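Local coordinates for protein multicopper oxidase type 1 (Nitrosomonas europaea, PDB 3G5W) that binds copper at mononuclear and multinuclear sites and, as a two-domain multicopper oxidase, probably couples substrate oxidation to the reduction of oxygen, at residues 203-208 / 249-254; 243-248 / 272-277. All blocks are in the same frame, centred on the assembly; numbering follows the deposited sequence.

Two neighbouring pairings of one beta sheet show how a metal site can be built where two paired strands end. Contact 1 joins 203-208 to 249-254 and contact 2 joins 243-248 to 272-277; their centres lie 14 Å apart. Strand 247-252 serves both, pairing with strand 200-204 in the first and strand 269-274 in the second, so the order across the sheet is 200-204, 247-252, 269-274. Along the chain the segments alternate: 203-208, 243-248, 249-254, 272-277. Contact 1 presents the copper-binding histidines of the second cupredoxin domain, while contact 2 pairs the start of the same central strand. Both touch the second subunit, which completes the copper cluster.

Contact 1: residues 203-208 / 249-254. With C2O (Cu-O-Cu linkage), chain P; C1O (Cu-O linkage), chain H.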
ATOM      1  N   HIS A 203       2.262  13.434   1.662  1.00 16.14           N
ATOM      2  CA  HIS A 203       2.937  14.007   2.807  1.00 16.75           C
ATOM      3  C   HIS A 203       2.815  15.539   2.818  1.00 17.15           C
ATOM      4  O   HIS A 203       3.062  16.187   1.802  1.00 16.91           O
ATOM      5  CB  HIS A 203       4.403  13.558   2.796  1.00 16.58           C
ATOM      6  CG  HIS A 203       5.237  14.231   3.833  1.00 16.56           C
ATOM      7  ND1 HIS A 203       4.928  14.188   5.175  1.00 16.74           N
ATOM      8  CD2 HIS A 203       6.352  14.992   3.725  1.00 16.67           C
ATOM      9  CE1 HIS A 203       5.820  14.890   5.853  1.00 16.97           C
ATOM     10  NE2 HIS A 203       6.695  15.386   4.998  1.00 16.15           N
ATOM     11  N   THR A 204       2.406  16.100   3.963  1.00 17.21           N
ATOM     12  CA  THR A 204       2.289  17.555   4.129  1.00 17.54           C
ATOM     13  C   THR A 204       3.279  18.085   5.179  1.00 17.35           C
ATOM     14  O   THR A 204       3.277  17.636   6.328  1.00 17.46           O
ATOM     15  CB  THR A 204       0.834  17.973   4.508  1.00 17.76           C
ATOM     16  OG1 THR A 204      -0.093  17.430   3.556  1.00 18.86           O
ATOM     17  CG2 THR A 204       0.681  19.513   4.536  1.00 17.92           C
ATOM     18  N   HIS A 205       4.121  19.032   4.772  1.00 16.90           N
ATOM     19  CA  HIS A 205       5.097  19.665   5.671  1.00 16.80           C
ATOM     20  C   HIS A 205       4.436  20.642   6.639  1.00 16.75           C
ATOM     21  O   HIS A 205       3.429  21.263   6.303  1.00 16.76           O
ATOM     22  CB  HIS A 205       6.121  20.455   4.861  1.00 16.18           C
ATOM     23  CG  HIS A 205       7.051  19.613   4.042  1.00 16.61           C
ATOM     24  ND1 HIS A 205       8.357  19.982   3.806  1.00 16.52           N
ATOM     25  CD2 HIS A 205       6.871  18.434   3.401  1.00 16.72           C
ATOM     26  CE1 HIS A 205       8.941  19.066   3.049  1.00 17.75           C
ATOM     27  NE2 HIS A 205       8.062  18.113   2.795  1.00 17.47           N
ATOM     28  N   GLY A 206       5.022  20.774   7.830  1.00 16.75           N
ATOM     29  CA  GLY A 206       4.683  21.834   8.788  1.00 17.16           C
ATOM     30  C   GLY A 206       3.375  21.730   9.550  1.00 17.37           C
ATOM     31  O   GLY A 206       3.055  22.612  10.353  1.00 17.70           O
ATOM     32  N   HIS A 207       2.621  20.662   9.311  1.00 17.58           N
ATOM     33  CA  HIS A 207       1.282  20.507   9.881  1.00 17.77           C
ATOM     34  C   HIS A 207       1.002  19.070  10.288  1.00 18.10           C
ATOM     35  O   HIS A 207       1.642  18.140   9.795  1.00 18.02           O
ATOM     36  CB  HIS A 207       0.220  20.957   8.873  1.00 17.75           C
ATOM     37  CG  HIS A 207       0.408  22.362   8.396  1.00 17.53           C
ATOM     38  ND1 HIS A 207      -0.310  23.421   8.907  1.00 19.00           N
ATOM     39  CD2 HIS A 207       1.256  22.889   7.482  1.00 17.25           C
ATOM     40  CE1 HIS A 207       0.082  24.539   8.323  1.00 17.72           C
ATOM     41  NE2 HIS A 207       1.028  24.242   7.451  1.00 19.37           N
ATOM     42  N   ILE A 208       0.029  18.897  11.180  1.00 18.67           N
ATOM     43  CA  ILE A 208      -0.461  17.569  11.537  1.00 19.01           C
ATOM     44  C   ILE A 208      -1.621  17.190  10.620  1.00 19.17           C
ATOM     45  O   ILE A 208      -2.642  17.876  10.591  1.00 19.02           O
ATOM     46  CB  ILE A 208      -0.930  17.503  13.012  1.00 19.00           C
ATOM     47  CG1 ILE A 208       0.209  17.921  13.953  1.00 19.10           C
ATOM     48  CG2 ILE A 208      -1.446  16.088  13.336  1.00 18.82           C
ATOM     49  CD1 ILE A 208      -0.232  18.220  15.387  1.00 19.45           C
ATOM     50  N   MET A 249       5.541  22.394   1.514  1.00 20.22           N
ATOM     51  CA  MET A 249       5.327  21.392   0.476  1.00 20.84           C
ATOM     52  C   MET A 249       4.225  20.424   0.868  1.00 20.31           C
ATOM     53  O   MET A 249       4.096  20.042   2.032  1.00 19.65           O
ATOM     54  CB  MET A 249       6.600  20.583   0.216  1.00 21.12           C
ATOM     55  CG  MET A 249       7.791  21.377  -0.273  1.00 24.53           C
ATOM     56  SD  MET A 249       7.525  22.406  -1.742  1.00 29.37           S
ATOM     57  CE  MET A 249       6.899  21.216  -2.915  1.00 29.29           C
ATOM     58  N   ILE A 250       3.422  20.052  -0.118  1.00 20.12           N
ATOM     59  CA  ILE A 250       2.615  18.844  -0.047  1.00 20.11           C
ATOM     60  C   ILE A 250       2.909  18.048  -1.316  1.00 19.48           C
ATOM     61  O   ILE A 250       2.868  18.593  -2.419  1.00 18.67           O
ATOM     62  CB  ILE A 250       1.098  19.131   0.158  1.00 20.76           C
ATOM     63  CG1 ILE A 250       0.246  17.947  -0.316  1.00 21.44           C
ATOM     64  CG2 ILE A 250       0.673  20.420  -0.529  1.00 22.57           C
ATOM     65  CD1 ILE A 250      -1.172  18.003   0.189  1.00 24.09           C
ATOM     66  N   HIS A 251       3.253  16.773  -1.148  1.00 18.46           N
ATOM     67  CA  HIS A 251       3.704  15.954  -2.269  1.00 18.22           C
ATOM     68  C   HIS A 251       3.583  14.463  -1.985  1.00 17.83           C
ATOM     69  O   HIS A 251       3.511  14.040  -0.829  1.00 16.85           O
ATOM     70  CB  HIS A 251       5.161  16.293  -2.632  1.00 18.48           C
ATOM     71  CG  HIS A 251       6.151  15.928  -1.569  1.00 19.21           C
ATOM     72  ND1 HIS A 251       6.865  14.750  -1.594  1.00 20.57           N
ATOM     73  CD2 HIS A 251       6.533  16.575  -0.443  1.00 20.38           C
ATOM     74  CE1 HIS A 251       7.655  14.692  -0.535  1.00 20.97           C
ATOM     75  NE2 HIS A 251       7.471  15.784   0.181  1.00 20.89           N
ATOM     76  N   ASP A 252       3.567  13.680  -3.059  1.00 17.16           N
ATOM     77  CA  ASP A 252       3.647  12.239  -2.960  1.00 17.52           C
ATOM     78  C   ASP A 252       5.056  11.907  -2.489  1.00 17.74           C
ATOM     79  O   ASP A 252       6.046  12.410  -3.045  1.00 18.09           O
ATOM     80  CB  ASP A 252       3.376  11.608  -4.329  1.00 17.10           C
ATOM     81  CG  ASP A 252       3.071  10.127  -4.242  1.00 17.40           C
ATOM     82  OD1 ASP A 252       3.485   9.463  -3.262  1.00 16.64           O
ATOM     83  OD2 ASP A 252       2.420   9.623  -5.172  1.00 17.44           O
ATOM     84  N   HIS A 253       5.147  11.084  -1.451  1.00 18.27           N
ATOM     85  CA  HIS A 253       6.445  10.689  -0.920  1.00 18.97           C
ATOM     86  C   HIS A 253       7.024   9.452  -1.602  1.00 19.64           C
ATOM     87  O   HIS A 253       8.128   9.015  -1.264  1.00 19.69           O
ATOM     88  CB  HIS A 253       6.412  10.519   0.604  1.00 18.64           C
ATOM     89  CG  HIS A 253       7.717  10.846   1.263  1.00 19.26           C
ATOM     90  ND1 HIS A 253       8.840  10.060   1.118  1.00 19.40           N
ATOM     91  CD2 HIS A 253       8.079  11.877   2.063  1.00 20.20           C
ATOM     92  CE1 HIS A 253       9.841  10.595   1.794  1.00 19.72           C
ATOM     93  NE2 HIS A 253       9.403  11.694   2.384  1.00 20.79           N
ATOM     94  N   VAL A 254       6.292   8.872  -2.555  1.00 20.08           N
ATOM     95  CA  VAL A 254       6.952   7.931  -3.461  1.00 20.64           C
ATOM     96  C   VAL A 254       7.698   8.732  -4.517  1.00 21.09           C
ATOM     97  O   VAL A 254       7.105   9.468  -5.323  1.00 20.66           O
ATOM     98  CB  VAL A 254       6.070   6.727  -3.969  1.00 20.84           C
ATOM     99  CG1 VAL A 254       4.633   6.759  -3.440  1.00 20.72           C
ATOM    100  CG2 VAL A 254       6.179   6.495  -5.478  1.00 21.09           C
TER
HETATM  101 CU2  C2O P 362       8.728  16.791   1.425  1.00 22.05          CU
HETATM  102 CU3  C2O P 362      10.325  12.850   4.096  1.00 20.23          CU
HETATM  103  O1  C2O P 362       9.607  14.892   2.507  1.00 23.41           O
HETATM  104 CU4  C1O H   2       8.416  16.153   5.415  1.00 22.97          CU
HETATM  105  O3  C1O H   2       7.577  17.216   7.883  1.00 14.19           O
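The imidazole of H205 lies between M249 and a copper atom: M249 CB sits over the centre of one face, 3.8 Å from the ring centroid, and the copper of the Cu-O linkage lies over the opposite face, offset toward the rim. H251 meets this ring rim to rim, the planes at 64°, and both imidazoles direct NE2 to one copper of the Cu-O-Cu linkage, each at 2.0 Å. The ND1 of H205 is hydrogen-bonded to D72 of the second subunit. H253 turns its edge toward the face of H203 in an offset edge-to-face pair, with H203 CD2 and H253 CD2 3.9 Å apart. These two rings serve different coppers: H203 NE2 binds that of the Cu-O linkage at 1.9 Å, and H253 NE2 the second copper of the Cu-O-Cu linkage at 2.3 Å. With CG anti to the backbone N (chi1 172°), the H203 ring is carried to where NE2 meets its copper and CD2 meets H253; its ND1 donates to the backbone O of D226, a second-shell bond that limits the ring's rotation. H251 ND1 likewise donates to D252 O, from well above the carbonyl plane.

Beneath the rings the backbones pair antiparallel. H203 and H251 exchange two hydrogen bonds, and H205 N extends the pairing with a nearly straight bond to M249 O at 2.9 Å. T204 and I250 point together to the other face of the sheet, where T204 OG1 touches I250 CD1.

Histidines from two subunits thus form the trinuclear copper site characteristic of multicopper oxidases: H59, H61, H103 and H105 of the second subunit complete the coordination. Within the sheet, strand 247-252 runs between strands 200-204 and 269-274, and T204 reaches across to I272.

Contact 2: residues 243-248 / 272-277; sequences DNPGLW and IEYEEV
P245 lies over one face of the Y274 ring, its CA 3.4 Å from the ring centroid and 15° off the normal, a CH-pi contact in which the proline ring crosses the phenol at a slant. Y274 CG stands anti to its own carbonyl carbon (chi1 -78°), which carries the ring under the 244-246 backbone. W248 meets it differently: the two aromatic groups touch rim to rim with planes at 74°, W248 CD1 coming within 3.6 Å of Y274 CE2. The indole is held in turn by its NE1, which donates to N244 O at 2.8 Å, nearly in line with that carbonyl. Without the phenol ring of Y274, as with an alanine here, P245 would probably lose the aromatic surface beneath it, and the rim of W248 its neighbour.

Farther along, V277 turns back toward the other segment, CG1 against P245 CB and CG2 3.9 Å from L247 CD2, the two side chains of the latter pair running alongside one another, head to tail. L247 CD2 also rests on the aliphatic part of E273, whose carboxylate turns to R181 and Y284. The backbones pair antiparallel: W248 and I272 exchange two hydrogen bonds, that from I272 N to W248 O being 2.7 Å, and Y274 N adds a weak one to G246 O as the strands diverge.

This is the end of a beta pairing in a cupredoxin domain, where a loop enters strand 247-252. W69 of the second subunit packs on L247, W248 and V277, and H207 meets the indole edge-to-face. On its other side strand 269-274 runs parallel to strand 180-182, with V182 touching both I272 and Y274.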
ATOM      1  N   ASP A 243      -2.140  26.639  11.462  1.00 22.48           N
ATOM      2  CA  ASP A 243      -1.669  27.414  12.612  1.00 22.86           C
ATOM      3  C   ASP A 243      -0.171  27.739  12.566  1.00 22.32           C
ATOM      4  O   ASP A 243       0.420  28.104  13.581  1.00 22.35           O
ATOM      5  CB  ASP A 243      -1.988  26.657  13.903  1.00 23.42           C
ATOM      6  CG  ASP A 243      -1.293  25.295  13.977  1.00 25.18           C
ATOM      7  OD1 ASP A 243      -1.545  24.566  14.959  1.00 28.16           O
ATOM      8  OD2 ASP A 243      -0.501  24.945  13.066  1.00 25.80           O
ATOM      9  N   ASN A 244       0.439  27.600  11.395  1.00 21.42           N
ATOM     10  CA  ASN A 244       1.894  27.640  11.288  1.00 20.77           C
ATOM     11  C   ASN A 244       2.340  28.334   9.998  1.00 20.60           C
ATOM     12  O   ASN A 244       2.727  27.661   9.040  1.00 20.33           O
ATOM     13  CB  ASN A 244       2.449  26.195  11.411  1.00 20.29           C
ATOM     14  CG  ASN A 244       3.970  26.128  11.422  1.00 20.58           C
ATOM     15  OD1 ASN A 244       4.556  25.055  11.209  1.00 19.83           O
ATOM     16  ND2 ASN A 244       4.620  27.263  11.664  1.00 18.71           N
ATOM     17  N   PRO A 245       2.272  29.688   9.961  1.00 20.61           N
ATOM     18  CA  PRO A 245       2.638  30.428   8.752  1.00 20.45           C
ATOM     19  C   PRO A 245       4.010  30.114   8.165  1.00 20.37           C
ATOM     20  O   PRO A 245       5.020  30.092   8.881  1.00 20.24           O
ATOM     21  CB  PRO A 245       2.539  31.896   9.191  1.00 20.75           C
ATOM     22  CG  PRO A 245       1.502  31.869  10.276  1.00 20.95           C
ATOM     23  CD  PRO A 245       1.808  30.598  11.028  1.00 20.78           C
ATOM     24  N   GLY A 246       4.007  29.845   6.859  1.00 19.66           N
ATOM     25  CA  GLY A 246       5.208  29.561   6.082  1.00 19.57           C
ATOM     26  C   GLY A 246       4.839  29.152   4.664  1.00 19.57           C
ATOM     27  O   GLY A 246       3.699  29.326   4.238  1.00 19.08           O
ATOM     28  N   LEU A 247       5.822  28.644   3.927  1.00 20.02           N
ATOM     29  CA  LEU A 247       5.596  28.025   2.627  1.00 20.30           C
ATOM     30  C   LEU A 247       5.906  26.543   2.793  1.00 20.27           C
ATOM     31  O   LEU A 247       7.016  26.176   3.205  1.00 20.68           O
ATOM     32  CB  LEU A 247       6.471  28.676   1.543  1.00 20.50           C
ATOM     33  CG  LEU A 247       6.275  30.189   1.332  1.00 20.80           C
ATOM     34  CD1 LEU A 247       7.234  30.731   0.290  1.00 20.86           C
ATOM     35  CD2 LEU A 247       4.826  30.539   0.957  1.00 20.33           C
ATOM     36  N   TRP A 248       4.918  25.701   2.493  1.00 19.75           N
ATOM     37  CA  TRP A 248       4.953  24.295   2.888  1.00 19.55           C
ATOM     38  C   TRP A 248       4.652  23.353   1.735  1.00 19.96           C
ATOM     39  O   TRP A 248       3.624  23.483   1.072  1.00 20.37           O
ATOM     40  CB  TRP A 248       3.932  24.041   3.993  1.00 19.16           C
ATOM     41  CG  TRP A 248       4.083  24.922   5.193  1.00 18.50           C
ATOM     42  CD1 TRP A 248       3.280  25.971   5.550  1.00 19.51           C
ATOM     43  CD2 TRP A 248       5.104  24.838   6.188  1.00 18.30           C
ATOM     44  NE1 TRP A 248       3.732  26.534   6.724  1.00 19.54           N
ATOM     45  CE2 TRP A 248       4.850  25.855   7.137  1.00 18.99           C
ATOM     46  CE3 TRP A 248       6.204  23.988   6.380  1.00 18.14           C
ATOM     47  CZ2 TRP A 248       5.667  26.058   8.257  1.00 18.84           C
ATOM     48  CZ3 TRP A 248       7.016  24.187   7.498  1.00 19.12           C
ATOM     49  CH2 TRP A 248       6.734  25.209   8.427  1.00 18.14           C
ATOM     50  N   ILE A 272       1.567  24.872   0.112  1.00 20.07           N
ATOM     51  CA  ILE A 272       0.624  25.667   0.888  1.00 20.29           C
ATOM     52  C   ILE A 272       1.283  27.022   1.153  1.00 20.45           C
ATOM     53  O   ILE A 272       2.385  27.073   1.702  1.00 20.35           O
ATOM     54  CB  ILE A 272       0.288  24.991   2.241  1.00 20.29           C
ATOM     55  CG1 ILE A 272      -0.468  23.672   2.022  1.00 20.65           C
ATOM     56  CG2 ILE A 272      -0.503  25.948   3.150  1.00 21.03           C
ATOM     57  CD1 ILE A 272      -0.450  22.748   3.240  1.00 22.12           C
ATOM     58  N   GLU A 273       0.612  28.101   0.751  1.00 20.87           N
ATOM     59  CA  GLU A 273       1.110  29.478   0.942  1.00 21.72           C
ATOM     60  C   GLU A 273       0.258  30.240   1.957  1.00 21.99           C
ATOM     61  O   GLU A 273      -0.937  30.444   1.733  1.00 21.65           O
ATOM     62  CB  GLU A 273       1.083  30.250  -0.387  1.00 21.78           C
ATOM     63  CG  GLU A 273       1.950  29.684  -1.507  1.00 22.11           C
ATOM     64  CD  GLU A 273       1.764  30.403  -2.839  1.00 22.35           C
ATOM     65  OE1 GLU A 273       2.595  30.185  -3.753  1.00 24.28           O
ATOM     66  OE2 GLU A 273       0.791  31.182  -2.992  1.00 23.32           O
ATOM     67  N   TYR A 274       0.863  30.668   3.067  1.00 22.57           N
ATOM     68  CA  TYR A 274       0.175  31.547   4.016  1.00 23.39           C
ATOM     69  C   TYR A 274       0.334  33.003   3.599  1.00 24.65           C
ATOM     70  O   TYR A 274       1.434  33.440   3.248  1.00 24.59           O
ATOM     71  CB  TYR A 274       0.760  31.417   5.407  1.00 22.73           C
ATOM     72  CG  TYR A 274       0.350  30.214   6.210  1.00 21.92           C
ATOM     73  CD1 TYR A 274      -0.419  30.374   7.362  1.00 21.10           C
ATOM     74  CD2 TYR A 274       0.777  28.926   5.865  1.00 20.92           C
ATOM     75  CE1 TYR A 274      -0.769  29.299   8.136  1.00 21.13           C
ATOM     76  CE2 TYR A 274       0.424  27.831   6.645  1.00 20.15           C
ATOM     77  CZ  TYR A 274      -0.347  28.035   7.779  1.00 21.00           C
ATOM     78  OH  TYR A 274      -0.703  26.996   8.587  1.00 20.27           O
ATOM     79  N   GLU A 275      -0.751  33.767   3.663  1.00 26.24           N
ATOM     80  CA  GLU A 275      -0.674  35.171   3.269  1.00 28.31           C
ATOM     81  C   GLU A 275       0.236  35.978   4.197  1.00 28.60           C
ATOM     82  O   GLU A 275       0.818  36.972   3.775  1.00 29.29           O
ATOM     83  CB  GLU A 275      -2.062  35.805   3.129  1.00 28.37           C
ATOM     84  CG  GLU A 275      -2.916  35.803   4.362  1.00 29.71           C
ATOM     85  CD  GLU A 275      -4.208  36.590   4.167  1.00 30.71           C
ATOM     86  OE1 GLU A 275      -4.971  36.278   3.217  1.00 33.59           O
ATOM     87  OE2 GLU A 275      -4.462  37.512   4.972  1.00 33.79           O
ATOM     88  N   GLU A 276       0.380  35.520   5.441  1.00 29.22           N
ATOM     89  CA  GLU A 276       1.242  36.174   6.433  1.00 29.73           C
ATOM     90  C   GLU A 276       2.717  36.268   6.013  1.00 29.79           C
ATOM     91  O   GLU A 276       3.370  37.286   6.273  1.00 29.70           O
ATOM     92  CB  GLU A 276       1.128  35.484   7.800  1.00 29.95           C
ATOM     93  CG  GLU A 276      -0.191  35.739   8.544  1.00 30.93           C
ATOM     94  CD  GLU A 276      -1.307  34.762   8.178  1.00 32.29           C
ATOM     95  OE1 GLU A 276      -2.413  34.893   8.741  1.00 33.02           O
ATOM     96  OE2 GLU A 276      -1.090  33.864   7.337  1.00 32.67           O
ATOM     97  N   VAL A 277       3.241  35.223   5.365  1.00 29.56           N
ATOM     98  CA  VAL A 277       4.658  35.218   4.956  1.00 29.40           C
ATOM     99  C   VAL A 277       4.905  35.729   3.532  1.00 29.42           C
ATOM    100  O   VAL A 277       6.030  36.085   3.185  1.00 29.52           O
ATOM    101  CB  VAL A 277       5.360  33.831   5.171  1.00 29.31           C
ATOM    102  CG1 VAL A 277       5.169  33.339   6.607  1.00 28.88           C
ATOM    103  CG2 VAL A 277       4.876  32.798   4.171  1.00 28.84           C
TER